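PDB 2DC4: CYTH domain-containing protein from Pyrococcus horikoshii, which is of unknown function but carries a CYTH domain, the fold of adenylate cyclase IV-like and thiamine-triphosphatase-like enzymes, and probably handles a triphosphate-bearing or related substrate. Local coordinates for residues V9-E12 against D13-K17; I104-N108 against N109-E113; P133-G136 against K137-W141. One frame throughout, in Å; residues are numbered along the deposited sequence.

Contact 1 of 3, residues V9-E12 against D13-K17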
loop_
_atom_site.group_PDB
_atom_site.type_symbol
_atom_site.label_atom_id
_atom_site.label_comp_id
_atom_site.label_asym_id
_atom_site.label_seq_id
_atom_site.Cartn_x
_atom_site.Cartn_y
_atom_site.Cartn_z
ATOM N N VAL A 9 19.291 9.244 -24.778
ATOM C CA VAL A 9 18.897 9.735 -26.091
ATOM C C VAL A 9 18.639 11.227 -26.189
ATOM O O VAL A 9 18.612 11.937 -25.184
ATOM C CB VAL A 9 17.585 9.072 -26.540
ATOM C CG1 VAL A 9 17.713 7.565 -26.526
ATOM C CG2 VAL A 9 16.453 9.530 -25.620
ATOM N N ASN A 10 18.456 11.687 -27.422
ATOM C CA ASN A 10 18.092 13.075 -27.656
ATOM C C ASN A 10 16.574 12.986 -27.791
ATOM O O ASN A 10 16.054 12.365 -28.725
ATOM C CB ASN A 10 18.696 13.626 -28.946
ATOM C CG ASN A 10 18.206 15.035 -29.249
ATOM O OD1 ASN A 10 17.063 15.228 -29.664
ATOM N ND2 ASN A 10 19.064 16.027 -29.024
ATOM N N PHE A 11 15.873 13.586 -26.838
ATOM C CA PHE A 11 14.416 13.552 -26.801
ATOM C C PHE A 11 13.689 13.806 -28.113
ATOM O O PHE A 11 12.911 12.971 -28.575
ATOM C CB PHE A 11 13.892 14.548 -25.767
ATOM C CG PHE A 11 12.404 14.501 -25.604
ATOM C CD1 PHE A 11 11.811 13.503 -24.841
ATOM C CD2 PHE A 11 11.592 15.413 -26.266
ATOM C CE1 PHE A 11 10.427 13.412 -24.741
ATOM C CE2 PHE A 11 10.211 15.333 -26.174
ATOM C CZ PHE A 11 9.626 14.327 -25.409
ATOM N N GLU A 12 13.921 14.971 -28.705
ATOM C CA GLU A 12 13.246 15.331 -29.941
ATOM C C GLU A 12 13.495 14.367 -31.098
ATOM O O GLU A 12 12.563 13.986 -31.802
ATOM C CB GLU A 12 13.636 16.755 -30.356
ATOM C CG GLU A 12 13.134 17.849 -29.412
ATOM C CD GLU A 12 13.964 17.988 -28.143
ATOM O OE1 GLU A 12 13.568 18.788 -27.263
ATOM O OE2 GLU A 12 15.012 17.311 -28.024
ATOM N N ASP A 13 14.747 13.968 -31.286
ATOM C CA ASP A 13 15.092 13.062 -32.374
ATOM C C ASP A 13 14.442 11.687 -32.236
ATOM O O ASP A 13 13.839 11.179 -33.180
ATOM C CB ASP A 13 16.615 12.896 -32.463
ATOM C CG ASP A 13 17.340 14.219 -32.652
ATOM O OD1 ASP A 13 16.916 15.016 -33.517
ATOM O OD2 ASP A 13 18.340 14.462 -31.943
ATOM N N ILE A 14 14.553 11.089 -31.054
ATOM C CA ILE A 14 13.990 9.761 -30.845
ATOM C C ILE A 14 12.460 9.748 -30.840
ATOM O O ILE A 14 11.845 8.771 -31.268
ATOM C CB ILE A 14 14.536 9.131 -29.546
ATOM C CG1 ILE A 14 14.430 7.607 -29.632
ATOM C CG2 ILE A 14 13.783 9.661 -28.335
ATOM C CD1 ILE A 14 15.363 6.991 -30.665
ATOM N N LYS A 15 11.848 10.830 -30.365
ATOM C CA LYS A 15 10.391 10.919 -30.347
ATOM C C LYS A 15 9.929 10.853 -31.800
ATOM O O LYS A 15 8.988 10.133 -32.137
ATOM C CB LYS A 15 9.942 12.238 -29.705
ATOM C CG LYS A 15 8.430 12.442 -29.657
ATOM C CD LYS A 15 8.074 13.692 -28.862
ATOM C CE LYS A 15 6.568 13.909 -28.776
ATOM N NZ LYS A 15 5.944 14.197 -30.099
ATOM N N ARG A 16 10.616 11.600 -32.658
ATOM C CA ARG A 16 10.307 11.620 -34.080
ATOM C C ARG A 16 10.460 10.224 -34.690
ATOM O O ARG A 16 9.617 9.787 -35.471
ATOM C CB ARG A 16 11.227 12.614 -34.802
ATOM C CG ARG A 16 10.991 12.699 -36.300
ATOM C CD ARG A 16 11.796 13.821 -36.958
ATOM N NE ARG A 16 12.150 14.895 -36.033
ATOM C CZ ARG A 16 13.396 15.215 -35.698
ATOM N NH1 ARG A 16 14.420 14.543 -36.212
ATOM N NH2 ARG A 16 13.622 16.210 -34.850
ATOM N N LYS A 17 11.534 9.524 -34.330
ATOM C CA LYS A 17 11.770 8.180 -34.856
ATOM C C LYS A 17 10.707 7.190 -34.401
ATOM O O LYS A 17 10.211 6.397 -35.195
ATOM C CB LYS A 17 13.145 7.659 -34.427
ATOM C CG LYS A 17 14.327 8.352 -35.084
ATOM C CD LYS A 17 14.431 8.034 -36.571
ATOM C CE LYS A 17 14.952 6.623 -36.825
ATOM N NZ LYS A 17 15.266 6.420 -38.269
#

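Contact 2 of 3, residues I104-N108 against N109-E113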
loop_
_atom_site.group_PDB
_atom_site.type_symbol
_atom_site.label_atom_id
_atom_site.label_comp_id
_atom_site.label_asym_id
_atom_site.label_seq_id
_atom_site.Cartn_x
_atom_site.Cartn_y
_atom_site.Cartn_z
ATOM N N ILE A 104 4.586 7.672 -23.302
ATOM C CA ILE A 104 4.405 6.241 -23.514
ATOM C C ILE A 104 3.851 5.946 -24.900
ATOM O O ILE A 104 2.866 6.544 -25.320
ATOM C CB ILE A 104 3.435 5.644 -22.456
ATOM C CG1 ILE A 104 3.941 5.968 -21.046
ATOM C CG2 ILE A 104 3.303 4.124 -22.650
ATOM C CD1 ILE A 104 2.971 5.586 -19.931
ATOM N N TYR A 105 4.513 5.037 -25.611
ATOM C CA TYR A 105 4.088 4.607 -26.948
ATOM C C TYR A 105 4.048 3.083 -26.934
ATOM O O TYR A 105 4.810 2.451 -26.212
ATOM C CB TYR A 105 5.084 5.055 -28.017
ATOM C CG TYR A 105 5.166 6.541 -28.213
ATOM C CD1 TYR A 105 4.428 7.176 -29.211
ATOM C CD2 TYR A 105 6.007 7.319 -27.415
ATOM C CE1 TYR A 105 4.533 8.559 -29.417
ATOM C CE2 TYR A 105 6.118 8.684 -27.608
ATOM C CZ TYR A 105 5.386 9.301 -28.610
ATOM O OH TYR A 105 5.538 10.650 -28.818
ATOM N N LYS A 106 3.168 2.492 -27.736
ATOM C CA LYS A 106 3.052 1.040 -27.781
ATOM C C LYS A 106 3.129 0.525 -29.213
ATOM O O LYS A 106 2.607 1.141 -30.142
ATOM C CB LYS A 106 1.727 0.594 -27.146
ATOM C CG LYS A 106 1.575 1.006 -25.689
ATOM C CD LYS A 106 1.859 -0.146 -24.741
ATOM C CE LYS A 106 0.714 -1.155 -24.750
ATOM N NZ LYS A 106 0.965 -2.301 -23.833
ATOM N N LEU A 107 3.799 -0.609 -29.375
ATOM C CA LEU A 107 3.956 -1.252 -30.676
ATOM C C LEU A 107 3.993 -2.756 -30.419
ATOM O O LEU A 107 5.014 -3.308 -30.010
ATOM C CB LEU A 107 5.256 -0.790 -31.339
ATOM C CG LEU A 107 5.442 -1.179 -32.806
ATOM C CD1 LEU A 107 4.340 -0.552 -33.642
ATOM C CD2 LEU A 107 6.805 -0.705 -33.287
ATOM N N ASN A 108 2.863 -3.416 -30.649
ATOM C CA ASN A 108 2.764 -4.848 -30.411
ATOM C C ASN A 108 3.098 -5.150 -28.949
ATOM O O ASN A 108 2.517 -4.558 -28.039
ATOM C CB ASN A 108 3.708 -5.608 -31.345
ATOM C CG ASN A 108 3.428 -5.321 -32.806
ATOM O OD1 ASN A 108 2.284 -5.399 -33.255
ATOM N ND2 ASN A 108 4.473 -4.989 -33.560
ATOM N N ASN A 109 4.040 -6.059 -28.723
ATOM C CA ASN A 109 4.422 -6.437 -27.369
ATOM C C ASN A 109 5.551 -5.571 -26.817
ATOM O O ASN A 109 6.142 -5.885 -25.787
ATOM C CB ASN A 109 4.836 -7.906 -27.345
ATOM C CG ASN A 109 6.037 -8.184 -28.219
ATOM O OD1 ASN A 109 6.201 -7.586 -29.289
ATOM N ND2 ASN A 109 6.882 -9.103 -27.778
ATOM N N VAL A 110 5.839 -4.479 -27.512
ATOM C CA VAL A 110 6.894 -3.563 -27.083
ATOM C C VAL A 110 6.310 -2.252 -26.582
ATOM O O VAL A 110 5.367 -1.717 -27.164
ATOM C CB VAL A 110 7.872 -3.254 -28.242
ATOM C CG1 VAL A 110 8.814 -2.109 -27.857
ATOM C CG2 VAL A 110 8.678 -4.500 -28.576
ATOM N N THR A 111 6.878 -1.747 -25.494
ATOM C CA THR A 111 6.446 -0.485 -24.926
ATOM C C THR A 111 7.647 0.446 -24.896
ATOM O O THR A 111 8.741 0.057 -24.481
ATOM C CB THR A 111 5.916 -0.662 -23.487
ATOM O OG1 THR A 111 4.777 -1.531 -23.506
ATOM C CG2 THR A 111 5.513 0.686 -22.893
ATOM N N PHE A 112 7.439 1.667 -25.372
ATOM C CA PHE A 112 8.489 2.667 -25.376
ATOM C C PHE A 112 8.162 3.666 -24.282
ATOM O O PHE A 112 7.052 4.196 -24.234
ATOM C CB PHE A 112 8.536 3.414 -26.714
ATOM C CG PHE A 112 8.768 2.529 -27.902
ATOM C CD1 PHE A 112 7.694 1.979 -28.597
ATOM C CD2 PHE A 112 10.061 2.235 -28.319
ATOM C CE1 PHE A 112 7.906 1.145 -29.692
ATOM C CE2 PHE A 112 10.288 1.402 -29.413
ATOM C CZ PHE A 112 9.209 0.855 -30.102
ATOM N N GLU A 113 9.114 3.910 -23.391
ATOM C CA GLU A 113 8.902 4.897 -22.340
ATOM C C GLU A 113 9.990 5.939 -22.543
ATOM O O GLU A 113 11.153 5.696 -22.223
ATOM C CB GLU A 113 9.025 4.268 -20.949
ATOM C CG GLU A 113 8.105 3.065 -20.724
ATOM C CD GLU A 113 8.125 2.560 -19.294
ATOM O OE1 GLU A 113 9.219 2.469 -18.698
ATOM O OE2 GLU A 113 7.041 2.238 -18.769
HETATM O O HOH W 1 3.096 -2.639 -26.033
#

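Contact 3 of 3, residues P133-G136 against K137-W141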
loop_
_atom_site.group_PDB
_atom_site.type_symbol
_atom_site.label_atom_id
_atom_site.label_comp_id
_atom_site.label_asym_id
_atom_site.label_seq_id
_atom_site.Cartn_x
_atom_site.Cartn_y
_atom_site.Cartn_z
ATOM N N PRO A 133 13.287 -14.537 -21.550
ATOM C CA PRO A 133 14.161 -13.363 -21.483
ATOM C C PRO A 133 15.058 -13.166 -22.706
ATOM O O PRO A 133 15.190 -12.055 -23.211
ATOM C CB PRO A 133 14.962 -13.610 -20.208
ATOM C CG PRO A 133 13.967 -14.302 -19.336
ATOM C CD PRO A 133 13.346 -15.302 -20.291
ATOM N N GLU A 134 15.669 -14.248 -23.178
ATOM C CA GLU A 134 16.556 -14.178 -24.338
ATOM C C GLU A 134 15.853 -13.675 -25.596
ATOM O O GLU A 134 16.366 -12.803 -26.297
ATOM C CB GLU A 134 17.171 -15.551 -24.608
ATOM C CG GLU A 134 17.981 -16.103 -23.448
ATOM C CD GLU A 134 19.144 -15.207 -23.069
ATOM O OE1 GLU A 134 18.901 -14.061 -22.630
ATOM O OE2 GLU A 134 20.304 -15.647 -23.211
ATOM N N GLU A 135 14.684 -14.237 -25.882
ATOM C CA GLU A 135 13.909 -13.841 -27.051
ATOM C C GLU A 135 13.448 -12.398 -26.889
ATOM O O GLU A 135 13.332 -11.656 -27.865
ATOM C CB GLU A 135 12.691 -14.758 -27.208
ATOM C CG GLU A 135 11.757 -14.387 -28.349
ATOM C CD GLU A 135 10.563 -15.324 -28.456
ATOM O OE1 GLU A 135 10.769 -16.534 -28.689
ATOM O OE2 GLU A 135 9.416 -14.851 -28.309
ATOM N N GLY A 136 13.184 -12.011 -25.646
ATOM C CA GLY A 136 12.737 -10.658 -25.375
ATOM C C GLY A 136 13.820 -9.645 -25.692
ATOM O O GLY A 136 13.560 -8.624 -26.332
ATOM N N LYS A 137 15.038 -9.925 -25.245
ATOM C CA LYS A 137 16.144 -9.014 -25.509
ATOM C C LYS A 137 16.415 -8.914 -27.002
ATOM O O LYS A 137 16.813 -7.862 -27.491
ATOM C CB LYS A 137 17.403 -9.464 -24.766
ATOM C CG LYS A 137 17.293 -9.317 -23.258
ATOM C CD LYS A 137 18.644 -9.447 -22.569
ATOM C CE LYS A 137 18.514 -9.198 -21.075
ATOM N NZ LYS A 137 19.837 -9.174 -20.390
ATOM N N LYS A 138 16.193 -10.006 -27.731
ATOM C CA LYS A 138 16.405 -10.001 -29.175
ATOM C C LYS A 138 15.395 -9.068 -29.834
ATOM O O LYS A 138 15.710 -8.363 -30.799
ATOM C CB LYS A 138 16.252 -11.415 -29.745
ATOM C CG LYS A 138 17.293 -12.408 -29.247
ATOM C CD LYS A 138 17.079 -13.781 -29.870
ATOM C CE LYS A 138 18.164 -14.760 -29.443
ATOM N NZ LYS A 138 18.021 -16.076 -30.126
ATOM N N ILE A 139 14.176 -9.058 -29.304
ATOM C CA ILE A 139 13.136 -8.198 -29.850
ATOM C C ILE A 139 13.472 -6.741 -29.559
ATOM O O ILE A 139 13.337 -5.877 -30.423
ATOM C CB ILE A 139 11.757 -8.528 -29.240
ATOM C CG1 ILE A 139 11.311 -9.919 -29.691
ATOM C CG2 ILE A 139 10.737 -7.477 -29.659
ATOM C CD1 ILE A 139 10.010 -10.380 -29.055
ATOM N N ILE A 140 13.911 -6.478 -28.334
ATOM C CA ILE A 140 14.270 -5.124 -27.939
ATOM C C ILE A 140 15.379 -4.596 -28.833
ATOM O O ILE A 140 15.316 -3.462 -29.296
ATOM C CB ILE A 140 14.724 -5.070 -26.466
ATOM C CG1 ILE A 140 13.503 -5.239 -25.557
ATOM C CG2 ILE A 140 15.448 -3.749 -26.177
ATOM C CD1 ILE A 140 13.814 -5.306 -24.083
ATOM N N TRP A 141 16.388 -5.421 -29.092
ATOM C CA TRP A 141 17.480 -4.958 -29.938
ATOM C C TRP A 141 17.107 -4.765 -31.408
ATOM O O TRP A 141 17.657 -3.890 -32.072
ATOM C CB TRP A 141 18.703 -5.865 -29.767
ATOM C CG TRP A 141 19.458 -5.467 -28.538
ATOM C CD1 TRP A 141 19.426 -6.075 -27.313
ATOM C CD2 TRP A 141 20.238 -4.278 -28.375
ATOM N NE1 TRP A 141 20.130 -5.328 -26.396
ATOM C CE2 TRP A 141 20.639 -4.221 -27.023
ATOM C CE3 TRP A 141 20.631 -3.252 -29.243
ATOM C CZ2 TRP A 141 21.418 -3.175 -26.515
ATOM C CZ3 TRP A 141 21.406 -2.207 -28.737
ATOM C CH2 TRP A 141 21.788 -2.182 -27.384
#

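Contact 1 of 3, residues V9-E12 against D13-K17
The Phe11 ring receives the aliphatic part of Lys15 obliquely, with Lys15 CD 3.8 Å from Phe11 CE2. The two side chains run side by side and point the same way. Phe11 (chi1 -176°) and Lys15 both hold CG opposite their backbone N. One turn apart, that sets the lysine chain alongside the ring. CD of Glu12 lies at the edge of the Phe11 ring, in its plane. Trp103 meets the same ring edge-to-face, and Arg116 adds a cation-pi contact. The second flat group is the guanidinium of Arg16. A bend in its chain brings the head back over the helix, and Glu12 O lies 3.8 Å above one face of the group, toward the rim. Arg16 NH1 also makes a long salt bridge of 3.7 Å to Asp13 OD1.

Asn10 is the N-cap of the helix. Its OD1 accepts from Asp13 N at 3.1 Å, and the bond is nearly straight at 169°. This occupies an N-H that has no carbonyl one turn earlier in the helix to bind. The helical ladder begins at once: Ile14 N donates to Asn10 O at 3.1 Å and Lys15 N to Phe11 O at 3.0 Å. Arg16 N then reaches Glu12 O. On the buried side Val9 CG2 touches Ile14 CG2 at 3.8 Å, the two side chains crossing at about a right angle.

This first turn of helix 11-21 lies against the sheet. Val9, Phe11, Ile14 and Lys15 all rest on Leu114 of strand 110-117, and Val9 and Ile14 also meet Leu124 of strand 121-128. Lys15 extends past Trp103 and Tyr105 of strand 94-107, and its NZ forms a salt bridge with Glu19 one turn further along.

Contact 2 of 3, residues I104-N108 against N109-E113
Backbone bonds knit Tyr105 to Phe112 and Leu107 to Val110, two antiparallel hydrogen-bonded pairs. Tyr105 N donates to Phe112 O at 3.0 Å, and Phe112 N returns a bond to Tyr105 O. Nearer the bend, Leu107 N donates to Val110 O. The reverse bond, Val110 N to Leu107 O at 2.9 Å, approaches from above the carbonyl plane. It closes a type II' turn, with Asn108 at positive phi (58°).

One water bridges the tip. It donates to Asn108 O at 2.8 Å and to Val110 O at 2.7 Å. It accepts from Thr111 OG1 at 3.2 Å and, weakly, from Lys106 NZ. Lys106 and Thr111 lie alongside each other; the lysine chain bends twice, which brings its CD against the hydroxyl. With an alanine in place of Thr111, the water would probably lose one of its donors and Ile104 CG2 its methyl neighbour.

Apolar contacts lie on the face of Tyr105, Leu107, Val110 and Phe112. Leu107 CB meets the edge of the Phe112 ring in its plane, 3.7 Å from CE1. Val110 CG1 lies over one face of that ring, 3.7 Å above its plane and shifted toward the rim. Tyr105 CB touches Phe112 CB.

The segments form the end of the beta hairpin of strands 94-107 and 110-117. Helix 11-21 packs on the face bearing Tyr105, Leu107 and Phe112, through Ile18 and Leu21. Helix 133-146 reaches Val110 and Phe112 with Val143, and strand 121-128 continues the sheet beside Thr111.

Contact 3 of 3, residues P133-G136 against K137-W141
Pro133 O accepts from Lys137 N at 2.9 Å, and Lys137 CG lies 3.5 Å from the same oxygen. The lysine chain then runs out extended to a salt bridge between its NZ and Glu68. Glu134 follows the same pattern. Its O takes Lys138 N at 3.1 Å, while Lys138 CG presses against that carbonyl oxygen, also at 3.1 Å. The lysine's CG is set trans to its own carbonyl carbon (chi1 -64°), which leans the chain back toward the preceding turn. Glu135 O accepts from Ile139 N, and Ile139 CG1 comes within 3.2 Å of it. Gly136, which is buried, gives its O to Ile140 N at 3.0 Å, with the donor in the carbonyl plane. Ile140 CG1 sits 3.5 Å from that oxygen.

Four successive bonds from residue i+4 back to residue i mark the opening of a regular alpha-helix. Proline suits its first turn, where no backbone N-H is needed for a bond to an earlier turn. The helix is amphipathic: Glu134, Glu135 and Lys138 are exposed, while Ile140 packs on strands 2-8 and 121-128 of the antiparallel CYTH barrel.

The three contacts follow one another along the chain, and contact 2 is the common neighbour. Contacts 1 and 2 have centres about 15 Å apart and meet where Lys15 CE packs 3.4 Å from Tyr105 OH. Contacts 2 and 3 lie about 14 Å apart, centre to centre. Here Ile139 CD1 touches Asn109 ND2 at 3.6 Å, and Ile139 CG2 touches Val110 CG2 at 3.8 Å. Contacts 1 and 3 do not meet: their centres are about 22 Å apart and their nearest atoms about 11 Å. Both helices thus pack on the same face of the hairpin, the one with Val110 and Phe112. CYTH relatives bind substrate inside the barrel, and these three contacts include no ligand.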